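PDB 4OGD: succinate-semialdehyde dehydrogenase from Streptococcus pyogenes MGAS1882, which catalyses the oxidation of succinic semialdehyde to succinate, probably with NADP+ as the electron acceptor. Local coordinates for residues Y386-T391 against L424-I429; Q165-L170 against G179-L184; Q114-K119 against H450-P455. One frame throughout, in Å; residues are numbered along the deposited sequence.

Interaction 1: Y386-T391 against L424-I429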
loop_
_atom_site.group_PDB
_atom_site.type_symbol
_atom_site.label_atom_id
_atom_site.label_comp_id
_atom_site.label_asym_id
_atom_site.label_seq_id
_atom_site.Cartn_x
_atom_site.Cartn_y
_atom_site.Cartn_z
ATOM N N TYR A 386 -7.934 14.410 9.578
ATOM C CA TYR A 386 -8.699 13.332 8.963
ATOM C C TYR A 386 -9.092 13.696 7.547
ATOM O O TYR A 386 -9.041 14.858 7.148
ATOM C CB TYR A 386 -9.964 13.076 9.777
ATOM C CG TYR A 386 -9.689 12.771 11.225
ATOM C CD1 TYR A 386 -9.687 13.777 12.178
ATOM C CD2 TYR A 386 -9.419 11.471 11.632
ATOM C CE1 TYR A 386 -9.431 13.499 13.509
ATOM C CE2 TYR A 386 -9.159 11.181 12.956
ATOM C CZ TYR A 386 -9.175 12.200 13.889
ATOM O OH TYR A 386 -8.920 11.913 15.208
ATOM N N GLY A 387 -9.501 12.698 6.776
ATOM C CA GLY A 387 -10.009 12.965 5.446
ATOM C C GLY A 387 -10.661 11.713 4.909
ATOM O O GLY A 387 -10.186 11.128 3.941
ATOM N N LEU A 388 -11.751 11.290 5.543
ATOM C CA LEU A 388 -12.384 10.040 5.141
ATOM C C LEU A 388 -13.538 10.286 4.185
ATOM O O LEU A 388 -13.447 9.964 2.995
ATOM C CB LEU A 388 -12.863 9.245 6.361
ATOM C CG LEU A 388 -13.443 7.865 6.026
ATOM C CD1 LEU A 388 -12.467 6.976 5.250
ATOM C CD2 LEU A 388 -13.824 7.189 7.325
ATOM N N GLY A 389 -14.617 10.865 4.706
ATOM C CA GLY A 389 -15.779 11.175 3.893
ATOM C C GLY A 389 -16.139 12.647 3.942
ATOM O O GLY A 389 -15.268 13.514 3.982
ATOM N N GLY A 390 -17.437 12.928 3.959
ATOM C CA GLY A 390 -17.906 14.302 3.945
ATOM C C GLY A 390 -19.106 14.449 3.046
ATOM O O GLY A 390 -19.393 13.574 2.233
ATOM N N THR A 391 -19.813 15.566 3.197
ATOM C CA THR A 391 -21.027 15.821 2.437
ATOM C C THR A 391 -20.992 17.222 1.876
ATOM O O THR A 391 -20.532 18.139 2.551
ATOM C CB THR A 391 -22.256 15.689 3.345
ATOM O OG1 THR A 391 -22.433 14.313 3.702
ATOM C CG2 THR A 391 -23.533 16.211 2.661
ATOM N N LEU A 424 -18.726 0.762 -4.864
ATOM C CA LEU A 424 -18.120 2.069 -4.577
ATOM C C LEU A 424 -16.872 1.926 -3.698
ATOM O O LEU A 424 -16.933 1.301 -2.633
ATOM C CB LEU A 424 -19.136 2.972 -3.863
ATOM C CG LEU A 424 -20.464 3.266 -4.566
ATOM C CD1 LEU A 424 -21.349 4.195 -3.718
ATOM C CD2 LEU A 424 -20.219 3.860 -5.947
ATOM N N PRO A 425 -15.741 2.524 -4.123
ATOM C CA PRO A 425 -14.527 2.424 -3.304
ATOM C C PRO A 425 -14.652 3.218 -2.014
ATOM O O PRO A 425 -15.245 4.312 -2.001
ATOM C CB PRO A 425 -13.440 3.016 -4.200
ATOM C CG PRO A 425 -14.170 3.931 -5.147
ATOM C CD PRO A 425 -15.532 3.309 -5.353
ATOM N N PHE A 426 -14.102 2.661 -0.941
ATOM C CA PHE A 426 -14.225 3.249 0.387
ATOM C C PHE A 426 -12.848 3.388 1.013
ATOM O O PHE A 426 -12.146 2.397 1.190
ATOM C CB PHE A 426 -15.114 2.357 1.259
ATOM C CG PHE A 426 -15.547 2.984 2.566
ATOM C CD1 PHE A 426 -14.634 3.206 3.593
ATOM C CD2 PHE A 426 -16.881 3.295 2.787
ATOM C CE1 PHE A 426 -15.035 3.764 4.799
ATOM C CE2 PHE A 426 -17.295 3.848 3.991
ATOM C CZ PHE A 426 -16.371 4.083 4.999
ATOM N N GLY A 427 -12.466 4.615 1.354
ATOM C CA GLY A 427 -11.213 4.837 2.059
ATOM C C GLY A 427 -10.903 6.308 2.190
ATOM O O GLY A 427 -11.637 7.151 1.672
ATOM N N GLY A 428 -9.812 6.616 2.886
ATOM C CA GLY A 428 -9.489 8.001 3.176
ATOM C C GLY A 428 -8.048 8.388 2.883
ATOM O O GLY A 428 -7.308 7.679 2.180
ATOM N N ILE A 429 -7.666 9.549 3.414
ATOM C CA ILE A 429 -6.294 10.038 3.361
ATOM C C ILE A 429 -5.958 10.587 4.747
ATOM O O ILE A 429 -6.780 10.502 5.665
ATOM C CB ILE A 429 -6.121 11.152 2.303
ATOM C CG1 ILE A 429 -7.045 12.326 2.621
ATOM C CG2 ILE A 429 -6.402 10.598 0.905
ATOM C CD1 ILE A 429 -6.862 13.548 1.696
#
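Leu388 and Gly387 meet Gly428 and Ile429 where two glycine-rich segments of the aldehyde dehydrogenase fold come together: residues 386-391, which run into strand 391-393 of the seven-stranded sheet, and residues 424-429, which carry the PFGG motif of this family. Leu388 buries the most surface. Its CG stands anti to the backbone N (chi1 -175°), and this carries the CD1 branch down onto the flat face of the peptide joining Gly427 and Gly428, with CD1 3.5 Å from Gly427 C. The same methyl also touches the aromatic ring, Leu388 CD1 lying 4.1 Å from Phe426 CE1. That ring has a second partner, Arg140, in a cation-pi contact, while Leu388 packs elsewhere on Cys263 and Met411. Gly387 takes part through its carbonyl. Ile429 N donates to Gly387 O at 3.0 Å, reaching it from above the carbonyl plane, 41° out. Because Gly428 carries no side chain, the chains can close up here, and Gly428 CA lies 3.3 Å from Gly387 O. Neighbouring backbone atoms have partners too: Gly387 N bonds to Ser432 OG, and Gly428 O, on the same peptide as the donating N-H, accepts from Arg436 NH1. Ile429 also packs against Asn448 of the second subunit, so the contact lies close to the dimer interface. Ile429 CG1 sits between its own backbone N and carbonyl carbon (chi1 59°), which lays that methylene beside the accepting carbonyl, Ile429 CG1 to Gly387 O being 3.6 Å.

Interaction 2: Q165-L170 against G179-L184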
loop_
_atom_site.group_PDB
_atom_site.type_symbol
_atom_site.label_atom_id
_atom_site.label_comp_id
_atom_site.label_asym_id
_atom_site.label_seq_id
_atom_site.Cartn_x
_atom_site.Cartn_y
_atom_site.Cartn_z
ATOM N N GLN A 165 -16.768 -15.083 16.179
ATOM C CA GLN A 165 -16.850 -16.535 16.164
ATOM C C GLN A 165 -17.896 -17.027 15.162
ATOM O O GLN A 165 -17.650 -17.967 14.402
ATOM C CB GLN A 165 -17.200 -17.035 17.562
ATOM C CG GLN A 165 -17.534 -18.515 17.619
ATOM C CD GLN A 165 -18.078 -18.924 18.971
ATOM O OE1 GLN A 165 -19.200 -18.559 19.346
ATOM N NE2 GLN A 165 -17.282 -19.682 19.719
ATOM N N SER A 166 -19.059 -16.385 15.156
ATOM C CA SER A 166 -20.139 -16.790 14.264
ATOM C C SER A 166 -19.805 -16.538 12.799
ATOM O O SER A 166 -20.354 -17.197 11.920
ATOM C CB SER A 166 -21.445 -16.088 14.634
ATOM O OG SER A 166 -21.337 -14.676 14.515
ATOM N N PHE A 167 -18.918 -15.581 12.519
ATOM C CA PHE A 167 -18.550 -15.336 11.131
ATOM C C PHE A 167 -17.758 -16.520 10.579
ATOM O O PHE A 167 -18.025 -17.002 9.468
ATOM C CB PHE A 167 -17.761 -14.028 10.962
ATOM C CG PHE A 167 -17.684 -13.557 9.526
ATOM C CD1 PHE A 167 -16.781 -14.132 8.633
ATOM C CD2 PHE A 167 -18.539 -12.565 9.065
ATOM C CE1 PHE A 167 -16.729 -13.712 7.311
ATOM C CE2 PHE A 167 -18.492 -12.138 7.750
ATOM C CZ PHE A 167 -17.582 -12.705 6.873
ATOM N N GLU A 168 -16.791 -16.997 11.356
ATOM C CA GLU A 168 -16.082 -18.223 11.002
ATOM C C GLU A 168 -17.060 -19.385 10.824
ATOM O O GLU A 168 -16.955 -20.133 9.858
ATOM C CB GLU A 168 -15.031 -18.593 12.053
ATOM C CG GLU A 168 -14.334 -19.923 11.742
ATOM C CD GLU A 168 -13.368 -20.361 12.823
ATOM O OE1 GLU A 168 -12.743 -19.498 13.465
ATOM O OE2 GLU A 168 -13.237 -21.583 13.044
ATOM N N GLU A 169 -18.014 -19.517 11.741
ATOM C CA GLU A 169 -18.995 -20.606 11.670
ATOM C C GLU A 169 -19.843 -20.514 10.403
ATOM O O GLU A 169 -20.157 -21.534 9.775
ATOM C CB GLU A 169 -19.882 -20.605 12.923
ATOM C CG GLU A 169 -19.146 -21.087 14.163
ATOM C CD GLU A 169 -19.857 -20.755 15.464
ATOM O OE1 GLU A 169 -20.905 -20.078 15.432
ATOM O OE2 GLU A 169 -19.358 -21.193 16.521
ATOM N N LEU A 170 -20.218 -19.287 10.043
ATOM C CA LEU A 170 -20.971 -19.014 8.821
ATOM C C LEU A 170 -20.240 -19.512 7.574
ATOM O O LEU A 170 -20.827 -20.172 6.707
ATOM C CB LEU A 170 -21.225 -17.507 8.708
ATOM C CG LEU A 170 -21.710 -16.913 7.381
ATOM C CD1 LEU A 170 -23.102 -17.424 7.022
ATOM C CD2 LEU A 170 -21.701 -15.387 7.424
ATOM N N GLY A 179 -10.057 -23.033 7.245
ATOM C CA GLY A 179 -8.894 -22.200 7.009
ATOM C C GLY A 179 -9.199 -21.025 6.100
ATOM O O GLY A 179 -8.402 -20.086 6.019
ATOM N N SER A 180 -10.335 -21.063 5.401
ATOM C CA SER A 180 -10.714 -19.942 4.531
ATOM C C SER A 180 -10.765 -18.636 5.338
ATOM O O SER A 180 -10.254 -17.592 4.910
ATOM C CB SER A 180 -12.053 -20.208 3.831
ATOM O OG SER A 180 -11.935 -21.284 2.907
ATOM N N ILE A 181 -11.385 -18.705 6.507
ATOM C CA ILE A 181 -11.221 -17.664 7.512
ATOM C C ILE A 181 -11.237 -18.310 8.892
ATOM O O ILE A 181 -12.007 -19.242 9.144
ATOM C CB ILE A 181 -12.284 -16.527 7.381
ATOM C CG1 ILE A 181 -11.919 -15.348 8.296
ATOM C CG2 ILE A 181 -13.698 -17.039 7.665
ATOM C CD1 ILE A 181 -12.724 -14.088 8.019
ATOM N N THR A 182 -10.362 -17.848 9.776
ATOM C CA THR A 182 -10.333 -18.369 11.137
ATOM C C THR A 182 -10.286 -17.213 12.117
ATOM O O THR A 182 -9.433 -16.323 12.014
ATOM C CB THR A 182 -9.119 -19.272 11.372
ATOM O OG1 THR A 182 -9.078 -20.294 10.368
ATOM C CG2 THR A 182 -9.190 -19.922 12.755
ATOM N N ASN A 183 -11.214 -17.216 13.065
ATOM C CA ASN A 183 -11.201 -16.208 14.107
ATOM C C ASN A 183 -10.090 -16.500 15.122
ATOM O O ASN A 183 -9.876 -17.653 15.506
ATOM C CB ASN A 183 -12.552 -16.152 14.818
ATOM C CG ASN A 183 -12.546 -15.168 15.951
ATOM O OD1 ASN A 183 -12.187 -14.007 15.762
ATOM N ND2 ASN A 183 -12.883 -15.632 17.154
ATOM N N LEU A 184 -9.388 -15.457 15.556
ATOM C CA LEU A 184 -8.318 -15.617 16.539
ATOM C C LEU A 184 -8.619 -14.865 17.833
ATOM O O LEU A 184 -8.522 -13.634 17.880
ATOM C CB LEU A 184 -6.991 -15.103 15.971
ATOM C CG LEU A 184 -6.576 -15.493 14.557
ATOM C CD1 LEU A 184 -5.251 -14.821 14.217
ATOM C CD2 LEU A 184 -6.458 -17.005 14.410
HETATM O O HOH W 1 -11.354 -20.061 15.719
#
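Ile181 and Phe167 make the apolar end of this contact, in which helix 161-173 packs on strand 181-183, the last two elements of a beta-alpha-beta unit in the Rossmann-like sheet. The two segments run nearly antiparallel, their axes 7.4 Å apart. Ile181 stretches its CD1 to the Phe167 ring, 4.1 Å from CE1, and the two side chains cross at about a right angle. Tyr135 meets the same ring edge-to-face, and Ile138 and Phe142 of helix 136-148 pack on the isoleucine. The carbonyl of Ile181 lies alongside the next helical residue, with Ile181 O 3.6 Å from Glu168 CG. At Thr182 the methyl and backbone take over: Thr182 CG2 is 3.6 Å from Glu168 OE1, while the hydroxyl bonds to Arg31. Asn183 gives the polar grip. Its N-H points to the carboxylate, Asn183 N to Glu168 OE1 2.8 Å, meeting the oxygen on its anti side and 28° out of the carboxylate plane. Glu168 gets there fully extended, its CG anti to the backbone N (chi1 177°). One carboxylate oxygen therefore takes two donors, the Asn183 N-H directly and a water that in turn donates to Asn183 O. Since 181-183 is the outermost strand of its sheet within this chain, glutamate and water appear to take up backbone groups that a further strand would otherwise pair with, and these donors would be expected to favour the ionised carboxylate.

Interaction 3: Q114-K119 against H450-P455; sequences QAYYLK and HLIYIP
The Tyr116 ring has Ile452 on one face, with CB 3.8 Å from the ring centroid and 24° off its normal, a CH-pi contact. Both side chains extend from the sheet in the same direction, flank to flank. With CG placed between the backbone N and carbonyl carbon (chi1 58°), the tyrosine leans over its cross-strand partner, and its OH comes 3.5 Å from Ile452 CG2. The Tyr453 ring, on the opposite face of the sheet with Ala115, is used differently: Ala115 CB sits in plane at its edge, 3.8 Å from Tyr453 CD1, while Pro455 N lies over one face, and the hydroxyl bonds to Ser112. Farther along the Tyr116 side, the Gln114 amide runs beside Ile454, NE2 3.7 Å from CD1; its OE1 accepts from Lys401 of the second subunit. Between the two faces, six backbone hydrogen bonds join the antiparallel strands at the hydrogen-bonded pairs Gln114-Ile454, Tyr116-Ile452 and Leu118-His450. The straightest is Ile452 N to Tyr116 O, 2.8 Å and 175° at the hydrogen. His450 is held at both ring nitrogens, ND1 by Gln120 and NE2 by Ser412 of the second subunit. This is the protruding oligomerisation sheet of the fold. Strand 106-107 pairs with 113-120 on its other side, and beyond 448-455 residues Leu451 to Tyr453 form a parallel ladder with a strand of the second subunit, carrying the sheet across the dimer interface.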
loop_
_atom_site.group_PDB
_atom_site.type_symbol
_atom_site.label_atom_id
_atom_site.label_comp_id
_atom_site.label_asym_id
_atom_site.label_seq_id
_atom_site.Cartn_x
_atom_site.Cartn_y
_atom_site.Cartn_z
ATOM N N GLN A 114 5.719 -9.162 -26.159
ATOM C CA GLN A 114 4.405 -9.526 -25.634
ATOM C C GLN A 114 4.452 -9.377 -24.118
ATOM O O GLN A 114 5.360 -9.896 -23.469
ATOM C CB GLN A 114 4.046 -10.970 -26.003
ATOM C CG GLN A 114 2.751 -11.481 -25.345
ATOM C CD GLN A 114 2.613 -13.004 -25.356
ATOM O OE1 GLN A 114 1.956 -13.585 -24.488
ATOM N NE2 GLN A 114 3.232 -13.653 -26.338
ATOM N N ALA A 115 3.478 -8.671 -23.555
ATOM C CA ALA A 115 3.460 -8.416 -22.115
ATOM C C ALA A 115 2.047 -8.463 -21.549
ATOM O O ALA A 115 1.095 -8.006 -22.186
ATOM C CB ALA A 115 4.096 -7.060 -21.807
ATOM N N TYR A 116 1.925 -9.012 -20.346
ATOM C CA TYR A 116 0.673 -8.962 -19.590
ATOM C C TYR A 116 0.984 -9.134 -18.115
ATOM O O TYR A 116 2.102 -9.471 -17.746
ATOM C CB TYR A 116 -0.305 -10.051 -20.051
ATOM C CG TYR A 116 0.223 -11.464 -19.939
ATOM C CD1 TYR A 116 -0.082 -12.256 -18.836
ATOM C CD2 TYR A 116 1.016 -12.011 -20.946
ATOM C CE1 TYR A 116 0.395 -13.560 -18.736
ATOM C CE2 TYR A 116 1.492 -13.307 -20.855
ATOM C CZ TYR A 116 1.182 -14.075 -19.753
ATOM O OH TYR A 116 1.661 -15.366 -19.670
ATOM N N TYR A 117 0.006 -8.896 -17.255
ATOM C CA TYR A 117 0.207 -9.292 -15.873
ATOM C C TYR A 117 -0.965 -10.078 -15.334
ATOM O O TYR A 117 -2.115 -9.835 -15.697
ATOM C CB TYR A 117 0.594 -8.110 -14.963
ATOM C CG TYR A 117 -0.487 -7.087 -14.663
ATOM C CD1 TYR A 117 -1.367 -7.273 -13.602
ATOM C CD2 TYR A 117 -0.582 -5.914 -15.398
ATOM C CE1 TYR A 117 -2.335 -6.332 -13.301
ATOM C CE2 TYR A 117 -1.555 -4.956 -15.096
ATOM C CZ TYR A 117 -2.426 -5.187 -14.046
ATOM O OH TYR A 117 -3.397 -4.257 -13.723
ATOM N N LEU A 118 -0.643 -11.040 -14.481
ATOM C CA LEU A 118 -1.649 -11.858 -13.831
ATOM C C LEU A 118 -1.992 -11.234 -12.491
ATOM O O LEU A 118 -1.231 -10.417 -11.965
ATOM C CB LEU A 118 -1.111 -13.274 -13.634
ATOM C CG LEU A 118 -0.660 -13.954 -14.930
ATOM C CD1 LEU A 118 0.048 -15.256 -14.623
ATOM C CD2 LEU A 118 -1.853 -14.206 -15.847
ATOM N N LYS A 119 -3.151 -11.597 -11.950
ATOM C CA LYS A 119 -3.512 -11.185 -10.601
ATOM C C LYS A 119 -3.604 -12.435 -9.759
ATOM O O LYS A 119 -4.534 -13.228 -9.900
ATOM C CB LYS A 119 -4.825 -10.406 -10.596
ATOM C CG LYS A 119 -4.703 -9.038 -11.241
ATOM C CD LYS A 119 -6.061 -8.384 -11.465
ATOM C CE LYS A 119 -5.884 -7.005 -12.078
ATOM N NZ LYS A 119 -7.187 -6.378 -12.468
ATOM N N HIS A 450 1.515 -9.855 -11.329
ATOM C CA HIS A 450 2.685 -10.615 -11.764
ATOM C C HIS A 450 2.906 -10.409 -13.254
ATOM O O HIS A 450 2.131 -10.905 -14.076
ATOM C CB HIS A 450 2.426 -12.096 -11.453
ATOM C CG HIS A 450 3.548 -13.026 -11.811
ATOM N ND1 HIS A 450 3.529 -14.356 -11.450
ATOM C CD2 HIS A 450 4.702 -12.840 -12.499
ATOM C CE1 HIS A 450 4.618 -14.951 -11.899
ATOM N NE2 HIS A 450 5.353 -14.052 -12.529
ATOM N N LEU A 451 3.962 -9.670 -13.593
ATOM C CA LEU A 451 4.304 -9.377 -14.981
ATOM C C LEU A 451 4.892 -10.604 -15.657
ATOM O O LEU A 451 5.765 -11.260 -15.094
ATOM C CB LEU A 451 5.338 -8.246 -15.042
ATOM C CG LEU A 451 6.022 -8.003 -16.387
ATOM C CD1 LEU A 451 5.030 -7.431 -17.391
ATOM C CD2 LEU A 451 7.193 -7.042 -16.194
ATOM N N ILE A 452 4.398 -10.906 -16.858
ATOM C CA ILE A 452 5.031 -11.883 -17.745
ATOM C C ILE A 452 5.432 -11.164 -19.025
ATOM O O ILE A 452 4.593 -10.548 -19.695
ATOM C CB ILE A 452 4.080 -13.036 -18.106
ATOM C CG1 ILE A 452 3.407 -13.588 -16.852
ATOM C CG2 ILE A 452 4.846 -14.125 -18.869
ATOM C CD1 ILE A 452 4.339 -14.316 -15.951
ATOM N N TYR A 453 6.711 -11.234 -19.376
ATOM C CA TYR A 453 7.224 -10.458 -20.501
ATOM C C TYR A 453 8.046 -11.310 -21.457
ATOM O O TYR A 453 8.949 -12.027 -21.031
ATOM C CB TYR A 453 8.080 -9.294 -20.000
ATOM C CG TYR A 453 8.681 -8.471 -21.115
ATOM C CD1 TYR A 453 7.875 -7.707 -21.943
ATOM C CD2 TYR A 453 10.050 -8.461 -21.342
ATOM C CE1 TYR A 453 8.409 -6.953 -22.968
ATOM C CE2 TYR A 453 10.598 -7.707 -22.372
ATOM C CZ TYR A 453 9.771 -6.953 -23.177
ATOM O OH TYR A 453 10.306 -6.201 -24.205
ATOM N N ILE A 454 7.705 -11.231 -22.745
ATOM C CA ILE A 454 8.440 -11.935 -23.792
ATOM C C ILE A 454 8.955 -10.923 -24.804
ATOM O O ILE A 454 8.187 -10.411 -25.623
ATOM C CB ILE A 454 7.563 -12.959 -24.531
ATOM C CG1 ILE A 454 6.818 -13.857 -23.536
ATOM C CG2 ILE A 454 8.422 -13.773 -25.488
ATOM C CD1 ILE A 454 5.941 -14.937 -24.193
ATOM N N PRO A 455 10.259 -10.618 -24.750
ATOM C CA PRO A 455 10.794 -9.621 -25.681
ATOM C C PRO A 455 10.792 -10.118 -27.123
ATOM O O PRO A 455 10.869 -11.325 -27.367
ATOM C CB PRO A 455 12.234 -9.433 -25.198
ATOM C CG PRO A 455 12.575 -10.728 -24.526
ATOM C CD PRO A 455 11.298 -11.164 -23.859
#

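In the fold
Three separate parts of the aldehyde dehydrogenase fold are sampled here, with centres 28 to 35 Å apart and no contact between them. Interaction 3 encloses some 330 residues: its first strand comes before interactions 2 and 1, which follow in that order, and its second strand closes near the C-terminus. Interaction 2 belongs to the six-stranded Rossmann-like sheet. Interaction 1 leads into the seven-stranded sheet, and the chain beyond it returns through strand 433-434 to the six-stranded one. Although interactions 1 and 3 are about 14 Å apart at their nearest atoms, dimerisation brings their residues together: Leu424 packs on Tyr453 of the second subunit.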